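Local coordinates for protein 16S rRNA methyltransferase (Streptomyces sp. DSM 40477, PDB 3MQ2) that methylates N1 of adenine 1408 in 16S rRNA with S-adenosyl-L-methionine, conferring resistance to aminoglycosides such as kanamycin, neomycin and apramycin, at residues L32-G37 and R124-V129; A69-K74 and P81-L86; L116-E121 and G153-P158; N141-R146 and H201-R206. All blocks are in the same frame, centred on the assembly; numbering follows the deposited sequence.

Contact 1 of 4, residues L32-G37 and R124-V129. With SAH (S-adenosyl-L-homocysteine), chain C.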
loop_
_atom_site.group_PDB
_atom_site.type_symbol
_atom_site.label_atom_id
_atom_site.label_comp_id
_atom_site.label_asym_id
_atom_site.label_seq_id
_atom_site.Cartn_x
_atom_site.Cartn_y
_atom_site.Cartn_z
ATOM N N LEU A 32 -5.753 -1.447 4.032
ATOM C CA LEU A 32 -5.456 -0.178 3.361
ATOM C C LEU A 32 -4.275 -0.341 2.414
ATOM O O LEU A 32 -3.222 -0.824 2.825
ATOM C CB LEU A 32 -5.119 0.896 4.397
ATOM C CG LEU A 32 -4.669 2.250 3.845
ATOM C CD1 LEU A 32 -5.806 2.913 3.072
ATOM C CD2 LEU A 32 -4.213 3.160 4.971
ATOM N N ASP A 33 -4.447 0.063 1.156
ATOM C CA ASP A 33 -3.346 0.069 0.194
ATOM C C ASP A 33 -2.934 1.522 -0.043
ATOM O O ASP A 33 -3.743 2.323 -0.504
ATOM C CB ASP A 33 -3.772 -0.580 -1.131
ATOM C CG ASP A 33 -2.596 -0.845 -2.065
ATOM O OD1 ASP A 33 -1.471 -1.033 -1.563
ATOM O OD2 ASP A 33 -2.788 -0.879 -3.301
ATOM N N VAL A 34 -1.689 1.854 0.278
ATOM C CA VAL A 34 -1.184 3.220 0.158
ATOM C C VAL A 34 -0.353 3.376 -1.112
ATOM O O VAL A 34 0.617 2.651 -1.315
ATOM C CB VAL A 34 -0.329 3.597 1.393
ATOM C CG1 VAL A 34 0.258 5.005 1.235
ATOM C CG2 VAL A 34 -1.170 3.471 2.671
ATOM N N GLY A 35 -0.731 4.320 -1.976
ATOM C CA GLY A 35 -0.055 4.479 -3.251
ATOM C C GLY A 35 -0.480 3.418 -4.246
ATOM O O GLY A 35 0.354 2.756 -4.855
ATOM N N THR A 36 -1.787 3.283 -4.432
ATOM C CA THR A 36 -2.358 2.136 -5.140
ATOM C C THR A 36 -2.257 2.224 -6.668
ATOM O O THR A 36 -2.462 1.218 -7.379
ATOM C CB THR A 36 -3.822 1.935 -4.710
ATOM O OG1 THR A 36 -4.253 0.599 -5.008
ATOM C CG2 THR A 36 -4.728 2.952 -5.405
ATOM N N GLY A 37 -1.954 3.409 -7.191
ATOM C CA GLY A 37 -1.760 3.546 -8.629
ATOM C C GLY A 37 -3.058 3.267 -9.365
ATOM O O GLY A 37 -4.087 3.860 -9.039
ATOM N N ARG A 124 5.364 6.839 10.829
ATOM C CA ARG A 124 4.508 7.126 11.978
ATOM C C ARG A 124 3.107 7.545 11.564
ATOM O O ARG A 124 2.131 7.204 12.234
ATOM C CB ARG A 124 5.138 8.201 12.869
ATOM C CG ARG A 124 6.329 7.687 13.657
ATOM C CD ARG A 124 6.857 8.740 14.632
ATOM N NE ARG A 124 7.989 8.231 15.401
ATOM C CZ ARG A 124 9.004 8.973 15.829
ATOM N NH1 ARG A 124 9.030 10.276 15.581
ATOM N NH2 ARG A 124 9.992 8.413 16.517
ATOM N N GLY A 125 3.005 8.292 10.467
ATOM C CA GLY A 125 1.708 8.732 9.984
ATOM C C GLY A 125 0.879 7.556 9.497
ATOM O O GLY A 125 -0.340 7.524 9.678
ATOM N N MET A 126 1.541 6.590 8.862
ATOM C CA MET A 126 0.848 5.403 8.389
ATOM C C MET A 126 0.463 4.520 9.571
ATOM O O MET A 126 -0.639 3.968 9.605
ATOM C CB MET A 126 1.699 4.644 7.365
ATOM C CG MET A 126 1.665 5.312 5.985
ATOM S SD MET A 126 2.463 4.327 4.691
ATOM C CE MET A 126 4.173 4.503 5.199
ATOM N N ALA A 127 1.356 4.411 10.547
ATOM C CA ALA A 127 1.051 3.630 11.738
ATOM C C ALA A 127 -0.148 4.238 12.467
ATOM O O ALA A 127 -0.923 3.527 13.094
ATOM C CB ALA A 127 2.263 3.540 12.670
ATOM N N ALA A 128 -0.304 5.557 12.373
ATOM C CA ALA A 128 -1.391 6.244 13.073
ATOM C C ALA A 128 -2.780 5.717 12.713
ATOM O O ALA A 128 -3.676 5.671 13.564
ATOM C CB ALA A 128 -1.333 7.749 12.803
ATOM N N VAL A 129 -2.968 5.341 11.451
ATOM C CA VAL A 129 -4.284 4.896 10.993
ATOM C C VAL A 129 -4.519 3.417 11.278
ATOM O O VAL A 129 -5.613 2.900 11.042
ATOM C CB VAL A 129 -4.519 5.171 9.482
ATOM C CG1 VAL A 129 -4.312 6.647 9.173
ATOM C CG2 VAL A 129 -3.618 4.299 8.616
HETATM N N SAH C . 1.112 0.061 -5.720
HETATM C CA SAH C . 0.720 0.295 -7.100
HETATM C CB SAH C . 1.370 1.562 -7.652
HETATM C CG SAH C . 2.851 1.706 -7.318
HETATM S SD SAH C . 3.629 3.010 -8.304
HETATM C C SAH C . 1.110 -0.906 -7.939
HETATM O O SAH C . 0.780 -0.986 -9.123
HETATM O OXT SAH C . 1.771 -1.814 -7.435
HETATM C "C5'" SAH C . 3.747 3.988 -6.783
HETATM C "C4'" SAH C . 2.488 4.812 -6.539
HETATM O "O4'" SAH C . 2.636 5.528 -5.331
HETATM C "C3'" SAH C . 2.231 5.857 -7.627
HETATM O "O3'" SAH C . 0.909 5.728 -8.087
HETATM C "C2'" SAH C . 2.361 7.207 -6.957
HETATM O "O2'" SAH C . 1.368 8.106 -7.416
HETATM C "C1'" SAH C . 2.145 6.844 -5.501
HETATM N N9 SAH C . 2.821 7.732 -4.548
HETATM C C8 SAH C . 4.133 8.127 -4.511
HETATM N N7 SAH C . 4.297 8.939 -3.430
HETATM C C5 SAH C . 3.102 9.046 -2.793
HETATM C C6 SAH C . 2.691 9.730 -1.658
HETATM N N6 SAH C . 3.550 10.467 -0.958
HETATM N N1 SAH C . 1.379 9.629 -1.258
HETATM C C2 SAH C . 0.477 8.865 -1.969
HETATM N N3 SAH C . 0.879 8.194 -3.100
HETATM C C4 SAH C . 2.174 8.287 -3.487
#

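Contact 2 of 4, residues A69-K74 and P81-L86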
loop_
_atom_site.group_PDB
_atom_site.type_symbol
_atom_site.label_atom_id
_atom_site.label_comp_id
_atom_site.label_asym_id
_atom_site.label_seq_id
_atom_site.Cartn_x
_atom_site.Cartn_y
_atom_site.Cartn_z
ATOM N N ALA A 69 -14.409 3.186 -11.228
ATOM C CA ALA A 69 -15.704 3.223 -11.897
ATOM C C ALA A 69 -16.303 1.821 -11.971
ATOM O O ALA A 69 -17.488 1.622 -11.708
ATOM C CB ALA A 69 -15.570 3.817 -13.293
ATOM N N LYS A 70 -15.467 0.852 -12.314
ATOM C CA LYS A 70 -15.901 -0.537 -12.394
ATOM C C LYS A 70 -16.341 -1.044 -11.022
ATOM O O LYS A 70 -17.377 -1.693 -10.892
ATOM C CB LYS A 70 -14.767 -1.402 -12.937
ATOM C CG LYS A 70 -15.074 -2.888 -12.963
ATOM C CD LYS A 70 -13.977 -3.635 -13.700
ATOM C CE LYS A 70 -14.355 -5.082 -13.955
ATOM N NZ LYS A 70 -13.325 -5.767 -14.785
ATOM N N ALA A 71 -15.560 -0.722 -9.992
ATOM C CA ALA A 71 -15.858 -1.193 -8.644
ATOM C C ALA A 71 -17.159 -0.608 -8.108
ATOM O O ALA A 71 -17.783 -1.189 -7.222
ATOM C CB ALA A 71 -14.690 -0.873 -7.692
ATOM N N ALA A 72 -17.560 0.544 -8.640
ATOM C CA ALA A 72 -18.766 1.222 -8.173
ATOM C C ALA A 72 -19.993 0.826 -8.985
ATOM O O ALA A 72 -21.097 1.310 -8.727
ATOM C CB ALA A 72 -18.576 2.729 -8.208
ATOM N N ALA A 73 -19.792 -0.057 -9.958
ATOM C CA ALA A 73 -20.872 -0.510 -10.829
ATOM C C ALA A 73 -21.657 -1.620 -10.149
ATOM O O ALA A 73 -21.359 -1.993 -9.019
ATOM C CB ALA A 73 -20.314 -0.993 -12.158
ATOM N N LYS A 74 -22.672 -2.141 -10.827
ATOM C CA LYS A 74 -23.404 -3.269 -10.271
ATOM C C LYS A 74 -22.503 -4.496 -10.243
ATOM O O LYS A 74 -21.591 -4.619 -11.063
ATOM C CB LYS A 74 -24.681 -3.534 -11.070
ATOM C CG LYS A 74 -25.753 -2.481 -10.848
ATOM C CD LYS A 74 -26.983 -2.737 -11.696
ATOM C CE LYS A 74 -28.061 -1.697 -11.424
ATOM N NZ LYS A 74 -29.265 -1.918 -12.273
ATOM N N PRO A 81 -18.836 -4.019 -3.253
ATOM C CA PRO A 81 -19.324 -3.141 -2.187
ATOM C C PRO A 81 -18.261 -2.839 -1.141
ATOM O O PRO A 81 -18.390 -1.857 -0.414
ATOM C CB PRO A 81 -20.422 -3.984 -1.534
ATOM C CG PRO A 81 -19.935 -5.388 -1.709
ATOM C CD PRO A 81 -19.313 -5.406 -3.084
ATOM N N ASN A 82 -17.234 -3.679 -1.072
ATOM C CA ASN A 82 -16.244 -3.609 0.005
ATOM C C ASN A 82 -14.930 -2.987 -0.443
ATOM O O ASN A 82 -13.864 -3.363 0.030
ATOM C CB ASN A 82 -15.977 -5.003 0.577
ATOM C CG ASN A 82 -15.394 -5.962 -0.457
ATOM O OD1 ASN A 82 -15.708 -5.879 -1.648
ATOM N ND2 ASN A 82 -14.544 -6.878 -0.003
ATOM N N LEU A 83 -15.021 -2.035 -1.359
ATOM C CA LEU A 83 -13.839 -1.419 -1.949
ATOM C C LEU A 83 -14.069 0.081 -2.098
ATOM O O LEU A 83 -15.068 0.520 -2.667
ATOM C CB LEU A 83 -13.562 -2.054 -3.313
ATOM C CG LEU A 83 -12.367 -1.537 -4.118
ATOM C CD1 LEU A 83 -11.073 -1.578 -3.292
ATOM C CD2 LEU A 83 -12.229 -2.383 -5.387
ATOM N N LEU A 84 -13.133 0.860 -1.577
ATOM C CA LEU A 84 -13.249 2.300 -1.572
ATOM C C LEU A 84 -11.921 2.899 -2.018
ATOM O O LEU A 84 -10.886 2.637 -1.413
ATOM C CB LEU A 84 -13.594 2.765 -0.153
ATOM C CG LEU A 84 -13.543 4.252 0.150
ATOM C CD1 LEU A 84 -14.621 4.977 -0.629
ATOM C CD2 LEU A 84 -13.735 4.467 1.652
ATOM N N TYR A 85 -11.957 3.684 -3.092
ATOM C CA TYR A 85 -10.780 4.399 -3.572
ATOM C C TYR A 85 -10.823 5.850 -3.098
ATOM O O TYR A 85 -11.843 6.531 -3.242
ATOM C CB TYR A 85 -10.721 4.360 -5.104
ATOM C CG TYR A 85 -10.414 2.985 -5.637
ATOM C CD1 TYR A 85 -9.118 2.503 -5.642
ATOM C CD2 TYR A 85 -11.430 2.157 -6.111
ATOM C CE1 TYR A 85 -8.832 1.239 -6.124
ATOM C CE2 TYR A 85 -11.159 0.890 -6.583
ATOM C CZ TYR A 85 -9.857 0.439 -6.584
ATOM O OH TYR A 85 -9.578 -0.818 -7.057
ATOM N N LEU A 86 -9.710 6.321 -2.539
ATOM C CA LEU A 86 -9.643 7.673 -1.981
ATOM C C LEU A 86 -8.492 8.464 -2.594
ATOM O O LEU A 86 -7.461 7.912 -2.957
ATOM C CB LEU A 86 -9.433 7.609 -0.460
ATOM C CG LEU A 86 -10.504 6.884 0.350
ATOM C CD1 LEU A 86 -10.175 6.967 1.848
ATOM C CD2 LEU A 86 -11.901 7.462 0.098
#

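Contact 3 of 4, residues L116-E121 and G153-P158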
loop_
_atom_site.group_PDB
_atom_site.type_symbol
_atom_site.label_atom_id
_atom_site.label_comp_id
_atom_site.label_asym_id
_atom_site.label_seq_id
_atom_site.Cartn_x
_atom_site.Cartn_y
_atom_site.Cartn_z
ATOM N N LEU A 116 11.853 3.966 3.633
ATOM C CA LEU A 116 13.248 3.679 3.979
ATOM C C LEU A 116 13.565 4.169 5.391
ATOM O O LEU A 116 14.559 3.762 5.996
ATOM C CB LEU A 116 14.217 4.288 2.962
ATOM C CG LEU A 116 14.091 3.664 1.567
ATOM C CD1 LEU A 116 15.037 4.318 0.570
ATOM C CD2 LEU A 116 14.313 2.165 1.625
ATOM N N GLY A 117 12.713 5.048 5.902
ATOM C CA GLY A 117 12.754 5.427 7.303
ATOM C C GLY A 117 13.951 6.222 7.787
ATOM O O GLY A 117 14.284 6.159 8.974
ATOM N N SER A 118 14.594 6.977 6.899
ATOM C CA SER A 118 15.690 7.847 7.328
ATOM C C SER A 118 15.125 8.891 8.281
ATOM O O SER A 118 15.780 9.304 9.240
ATOM C CB SER A 118 16.386 8.500 6.133
ATOM O OG SER A 118 15.458 9.157 5.287
ATOM N N SER A 119 13.895 9.306 8.001
ATOM C CA SER A 119 13.084 10.063 8.940
ATOM C C SER A 119 11.873 9.196 9.258
ATOM O O SER A 119 11.368 8.491 8.381
ATOM C CB SER A 119 12.640 11.383 8.313
ATOM O OG SER A 119 11.641 12.009 9.096
ATOM N N PRO A 120 11.410 9.222 10.514
ATOM C CA PRO A 120 10.297 8.345 10.897
ATOM C C PRO A 120 8.897 8.920 10.660
ATOM O O PRO A 120 7.921 8.201 10.896
ATOM C CB PRO A 120 10.516 8.169 12.405
ATOM C CG PRO A 120 11.132 9.462 12.823
ATOM C CD PRO A 120 12.051 9.846 11.685
ATOM N N GLU A 121 8.786 10.165 10.196
ATOM C CA GLU A 121 7.490 10.837 10.144
ATOM C C GLU A 121 6.452 10.131 9.277
ATOM O O GLU A 121 5.307 9.971 9.683
ATOM C CB GLU A 121 7.639 12.297 9.711
ATOM C CG GLU A 121 8.241 13.186 10.785
ATOM C CD GLU A 121 9.533 13.842 10.346
ATOM O OE1 GLU A 121 9.850 13.787 9.140
ATOM O OE2 GLU A 121 10.234 14.414 11.208
ATOM N N GLY A 153 18.545 8.384 -2.384
ATOM C CA GLY A 153 19.778 9.022 -1.959
ATOM C C GLY A 153 20.960 8.077 -2.004
ATOM O O GLY A 153 21.192 7.417 -3.016
ATOM N N GLU A 154 21.715 8.015 -0.908
ATOM C CA GLU A 154 22.883 7.136 -0.841
ATOM C C GLU A 154 22.581 5.790 -0.183
ATOM O O GLU A 154 23.499 5.035 0.142
ATOM C CB GLU A 154 24.038 7.819 -0.101
ATOM C CG GLU A 154 24.632 9.016 -0.824
ATOM C CD GLU A 154 25.872 9.551 -0.130
ATOM O OE1 GLU A 154 26.480 10.513 -0.647
ATOM O OE2 GLU A 154 26.238 9.008 0.933
ATOM N N HIS A 155 21.301 5.483 0.015
ATOM C CA HIS A 155 20.930 4.191 0.582
ATOM C C HIS A 155 21.381 3.083 -0.359
ATOM O O HIS A 155 21.079 3.121 -1.551
ATOM C CB HIS A 155 19.417 4.082 0.764
ATOM C CG HIS A 155 18.879 4.856 1.923
ATOM N ND1 HIS A 155 18.348 6.121 1.788
ATOM C CD2 HIS A 155 18.762 4.535 3.233
ATOM C CE1 HIS A 155 17.941 6.552 2.968
ATOM N NE2 HIS A 155 18.179 5.608 3.862
ATOM N N PRO A 156 22.117 2.094 0.165
ATOM C CA PRO A 156 22.472 0.937 -0.663
ATOM C C PRO A 156 21.226 0.101 -0.931
ATOM O O PRO A 156 20.264 0.223 -0.180
ATOM C CB PRO A 156 23.448 0.162 0.226
ATOM C CG PRO A 156 23.043 0.524 1.618
ATOM C CD PRO A 156 22.606 1.964 1.549
ATOM N N GLU A 157 21.230 -0.719 -1.979
ATOM C CA GLU A 157 20.087 -1.592 -2.238
ATOM C C GLU A 157 19.920 -2.562 -1.074
ATOM O O GLU A 157 20.867 -3.251 -0.701
ATOM C CB GLU A 157 20.266 -2.379 -3.538
ATOM C CG GLU A 157 19.077 -3.310 -3.833
ATOM C CD GLU A 157 19.227 -4.104 -5.115
ATOM O OE1 GLU A 157 19.693 -3.531 -6.129
ATOM O OE2 GLU A 157 18.873 -5.308 -5.108
ATOM N N PRO A 158 18.716 -2.618 -0.488
ATOM C CA PRO A 158 18.545 -3.505 0.669
ATOM C C PRO A 158 18.450 -4.976 0.290
ATOM O O PRO A 158 17.956 -5.343 -0.772
ATOM C CB PRO A 158 17.219 -3.042 1.273
ATOM C CG PRO A 158 16.465 -2.479 0.107
ATOM C CD PRO A 158 17.509 -1.824 -0.765
#

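Contact 4 of 4, residues N141-R146 and H201-R206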
loop_
_atom_site.group_PDB
_atom_site.type_symbol
_atom_site.label_atom_id
_atom_site.label_comp_id
_atom_site.label_asym_id
_atom_site.label_seq_id
_atom_site.Cartn_x
_atom_site.Cartn_y
_atom_site.Cartn_z
ATOM N N ASN A 141 10.408 -2.137 -4.705
ATOM C CA ASN A 141 10.884 -2.353 -6.066
ATOM C C ASN A 141 12.375 -2.068 -6.075
ATOM O O ASN A 141 12.796 -0.913 -5.954
ATOM C CB ASN A 141 10.162 -1.398 -7.018
ATOM C CG ASN A 141 10.570 -1.592 -8.472
ATOM O OD1 ASN A 141 11.548 -2.276 -8.778
ATOM N ND2 ASN A 141 9.820 -0.963 -9.380
ATOM N N LEU A 142 13.177 -3.121 -6.202
ATOM C CA LEU A 142 14.619 -2.992 -6.093
ATOM C C LEU A 142 15.223 -2.211 -7.276
ATOM O O LEU A 142 16.369 -1.770 -7.219
ATOM C CB LEU A 142 15.256 -4.376 -5.921
ATOM C CG LEU A 142 14.849 -5.113 -4.641
ATOM C CD1 LEU A 142 15.226 -6.591 -4.716
ATOM C CD2 LEU A 142 15.465 -4.458 -3.404
ATOM N N HIS A 143 14.430 -1.985 -8.322
ATOM C CA HIS A 143 14.928 -1.211 -9.450
ATOM C C HIS A 143 15.138 0.255 -9.099
ATOM O O HIS A 143 15.750 0.999 -9.866
ATOM C CB HIS A 143 14.044 -1.399 -10.691
ATOM C CG HIS A 143 14.127 -2.778 -11.250
ATOM N ND1 HIS A 143 14.929 -3.098 -12.327
ATOM C CD2 HIS A 143 13.560 -3.940 -10.844
ATOM C CE1 HIS A 143 14.832 -4.393 -12.574
ATOM N NE2 HIS A 143 14.017 -4.927 -11.680
ATOM N N ALA A 144 14.664 0.654 -7.923
ATOM C CA ALA A 144 14.950 1.988 -7.418
ATOM C C ALA A 144 16.445 2.126 -7.149
ATOM O O ALA A 144 16.930 3.216 -6.862
ATOM C CB ALA A 144 14.139 2.266 -6.137
ATOM N N TRP A 145 17.172 1.011 -7.231
ATOM C CA TRP A 145 18.619 1.028 -7.026
ATOM C C TRP A 145 19.366 0.523 -8.255
ATOM O O TRP A 145 20.547 0.208 -8.175
ATOM C CB TRP A 145 19.012 0.168 -5.817
ATOM C CG TRP A 145 18.619 0.750 -4.505
ATOM C CD1 TRP A 145 19.387 1.556 -3.705
ATOM C CD2 TRP A 145 17.365 0.587 -3.822
ATOM N NE1 TRP A 145 18.690 1.897 -2.571
ATOM C CE2 TRP A 145 17.449 1.320 -2.617
ATOM C CE3 TRP A 145 16.182 -0.100 -4.113
ATOM C CZ2 TRP A 145 16.389 1.389 -1.705
ATOM C CZ3 TRP A 145 15.128 -0.026 -3.208
ATOM C CH2 TRP A 145 15.245 0.704 -2.013
ATOM N N ARG A 146 18.678 0.461 -9.386
ATOM C CA ARG A 146 19.237 -0.152 -10.586
ATOM C C ARG A 146 19.000 0.723 -11.816
ATOM O O ARG A 146 18.314 0.318 -12.746
ATOM C CB ARG A 146 18.611 -1.532 -10.784
ATOM C CG ARG A 146 18.815 -2.473 -9.585
ATOM C CD ARG A 146 18.127 -3.819 -9.792
ATOM N NE ARG A 146 18.203 -4.662 -8.600
ATOM C CZ ARG A 146 17.560 -5.819 -8.472
ATOM N NH1 ARG A 146 16.797 -6.267 -9.460
ATOM N NH2 ARG A 146 17.659 -6.518 -7.349
ATOM N N HIS A 201 8.173 -7.526 -16.437
ATOM C CA HIS A 201 8.198 -8.781 -17.188
ATOM C C HIS A 201 9.490 -8.944 -17.984
ATOM O O HIS A 201 9.991 -10.061 -18.143
ATOM C CB HIS A 201 6.978 -8.901 -18.114
ATOM C CG HIS A 201 6.944 -10.170 -18.917
ATOM N ND1 HIS A 201 6.697 -11.406 -18.355
ATOM C CD2 HIS A 201 7.123 -10.387 -20.240
ATOM C CE1 HIS A 201 6.731 -12.330 -19.299
ATOM N NE2 HIS A 201 6.983 -11.738 -20.453
ATOM N N SER A 202 10.042 -7.829 -18.455
ATOM C CA SER A 202 11.266 -7.856 -19.255
ATOM C C SER A 202 12.555 -7.887 -18.428
ATOM O O SER A 202 13.651 -8.007 -18.985
ATOM C CB SER A 202 11.296 -6.656 -20.209
ATOM O OG SER A 202 11.310 -5.444 -19.479
ATOM N N SER A 203 12.432 -7.774 -17.107
ATOM C CA SER A 203 13.610 -7.794 -16.250
ATOM C C SER A 203 14.382 -9.084 -16.424
ATOM O O SER A 203 13.794 -10.155 -16.579
ATOM C CB SER A 203 13.228 -7.653 -14.776
ATOM O OG SER A 203 14.373 -7.733 -13.938
ATOM N N ARG A 204 15.703 -8.977 -16.370
ATOM C CA ARG A 204 16.559 -10.147 -16.415
ATOM C C ARG A 204 17.176 -10.414 -15.043
ATOM O O ARG A 204 17.961 -11.346 -14.883
ATOM C CB ARG A 204 17.659 -9.957 -17.457
ATOM C CG ARG A 204 17.145 -9.850 -18.888
ATOM C CD ARG A 204 16.927 -11.232 -19.493
ATOM N NE ARG A 204 15.513 -11.555 -19.625
ATOM C CZ ARG A 204 15.051 -12.711 -20.091
ATOM N NH1 ARG A 204 15.892 -13.665 -20.467
ATOM N NH2 ARG A 204 13.744 -12.913 -20.176
ATOM N N ASP A 205 16.808 -9.601 -14.051
ATOM C CA ASP A 205 17.339 -9.783 -12.707
ATOM C C ASP A 205 16.736 -11.017 -12.033
ATOM O O ASP A 205 15.626 -11.427 -12.354
ATOM C CB ASP A 205 17.130 -8.520 -11.855
ATOM C CG ASP A 205 17.880 -7.323 -12.421
ATOM O OD1 ASP A 205 18.952 -7.529 -13.031
ATOM O OD2 ASP A 205 17.401 -6.179 -12.274
ATOM N N ARG A 206 17.471 -11.602 -11.097
ATOM C CA ARG A 206 16.973 -12.769 -10.373
ATOM C C ARG A 206 15.699 -12.437 -9.609
ATOM O O ARG A 206 14.719 -13.171 -9.684
ATOM C CB ARG A 206 18.033 -13.314 -9.412
ATOM C CG ARG A 206 17.584 -14.559 -8.646
ATOM C CD ARG A 206 17.227 -15.719 -9.582
ATOM N NE ARG A 206 16.687 -16.842 -8.816
ATOM C CZ ARG A 206 15.410 -16.961 -8.467
ATOM N NH1 ARG A 206 14.523 -16.030 -8.826
ATOM N NH2 ARG A 206 15.014 -18.003 -7.749
#

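Contact 1 of 4, residues L32-G37 and R124-V129
Thr36 OG1 donates a hydrogen bond to Asp33 OD2 at 2.7 Å, the shortest polar bond of a strand end whose other side, Leu32 and Val34, packs against Val129 and Met126. The hydroxyl meets the anti side of the carboxylate, 28° out of its plane, and ties the first turn after the strand back onto it. The next bond belongs to the cofactor product: the amino N of S-adenosyl-L-homocysteine donates to Gly35 O at 2.9 Å. Gly35 and Gly37 both have positive phi, and a beta carbon on either would run into the ligand, so glycine suits both places. Such a glycine-rich turn after the first strand of the sheet is characteristic of Rossmann-like methyltransferases.

The packing on the far side is wholly apolar. Leu32 CD2 touches Val129 CG2 at 3.9 Å, the two side chains crossing at about a right angle. With CG1 anti to the backbone N (chi1 177°), Val34 offers that methyl to Met126 SD at 4.2 Å. The thioether chain bends at chi3 (-71°), and its unbranched, flexible chain suits a buried position beside branched neighbours. Leu93 and Leu96 add to this apolar layer. Strand 29-34 runs between parallel strands 52-58 and 99-105, with helix 121-128 against one face of the sheet and helix 40-48 beside Asp33 and Thr36.

Contact 2 of 4, residues A69-K74 and P81-L86
Apolar contacts alone join Ala71 to strand residues Leu83 and Tyr85, and all of them are made by one methyl group. Ala71 CB lies 3.7 Å from Leu83 CD2, while Tyr85 CE2 approaches it at 4.1 Å. The methyl sits at the edge of the tyrosine ring, near its plane, so the aromatic face is not what it meets. Leu83 and Tyr85 are alternate residues of the strand and therefore point to the same side, toward the helix, whereas Leu84 between them points away. Leucine reaches the helix with CG anti to its own backbone N (chi1 179°). Alanine is apt at the helix position, being small enough for the last turn to come close: the alpha carbons of Ala71 and Leu83 are only 7.0 Å apart.

Polar bonds lie around this apolar core. Tyr85 OH is hydrogen-bonded to Gly39 O, which satisfies the hydroxyl of this buried residue. Asn82 ND2, also buried, is held by Arg52 O and Ala46 O.

Helix 65-71 and strand 83-87 are the second half of a beta-alpha-beta unit that starts at strand 52-58. The latter pairs in parallel with strand 83-87, an outermost strand of the sheet, and Tyr43 of helix 40-48 packs against both Leu83 and Tyr85.

Contact 3 of 4, residues L116-E121 and G153-P158
Neither segment is regular where Leu116 and His155 face each other, their alpha carbons 8.4 Å apart. Gly117 leaves the helical conformation with positive phi (68°), a value glycine adopts easily, and so turns the chain away at the end of helix 109-116. Segment 153-158 is a proline-bearing loop that presents His155 toward this turn.

The imidazole is the flat centre of the contact. Leu116 CD1 lies over one face in a CH-pi interaction, 4.2 Å from the ring centroid and 22° off the ring normal, displaced toward the rim. Its nearest ring atom is ND1, at 4.0 Å. Leucine and histidine slide past one another in opposite directions, one methyl of the leucine lying over the ring. Ser118 CB comes in at the edge, near the ring plane, 4.0 Å from CE1; as a small residue at the exposed end of the turn, serine can draw close there.

Both ring nitrogens have polar partners: ND1 bonds to Val152 O, and NE2 to Arg170 NH1, which also binds Leu116 O. This is consistent with a proton on ND1, and it fixes the rotation of the ring. In this class I methyltransferase fold, the contact joins the connection between strands 99-105 and 134-141 to the long loop leading from strand 134-141 to helix 160-173.

Contact 4 of 4, residues N141-R146 and H201-R206
Ser203 OG and Asn141 OD1 each lie at an edge of the His143 ring, in its plane, and Arg146 CD lies over one face, offset toward the rim. Three turn motifs set this up: an Asx turn at Asn141, a type I beta turn from His143 to Arg146, and an ST turn at Ser203. Asp205 OD2 approaches the ring obliquely and comes within 3.1 Å of His143 CE1, whose C-H is probably polarised enough to tolerate a carboxylate neighbour. Carboxylate and imidazole planes are 26° apart.

Arg146 stretches out from CG to NE, bringing NH1 to 2.9 Å from Asp205 OD2. This salt bridge contains a weak hydrogen bond, bent to 129° at the hydrogen, and the guanidinium stands almost perpendicular to the carboxylate. Leu142 CB packs against one guanidinium face, 3.5 Å above its plane. NH1 also bonds to Phe207 O and NH2 pairs with Glu157, so the group is fixed from several directions, as its many N-H donors allow.

Asp208 OD1 receives both His143 NE2 and Ser203 OG, linking ring and hydroxyl through a common acceptor; the His143-Ser203 approach itself, 3.6 Å from NE2 to OG, is mere contact. On the other segment's turn, the serine, with OG anti to its backbone N (chi1 177°), accepts from Asp205 N at 3.1 Å.

Contact 1 holds three residues of the S-adenosyl-L-homocysteine pocket. Contact 2, its centre about 19 Å from that of contact 1, lies at the outer edge of the same sheet, and the Tyr85 side chain is about 10 Å from the ligand. Contact 3 lies across the chain's centre from contact 2, about 34 Å away between centres. Its segment 116-121 runs directly into the helix used by contact 1. Contacts 3 and 4 touch, by a salt bridge of 2.8 Å between Glu157 OE2 and Arg146 NH2. The side chains of Leu116 and His143 are each about 12 Å from the ligand, and the His143 side chain is about 7 Å from those of Met106 and Trp196 of the cofactor site.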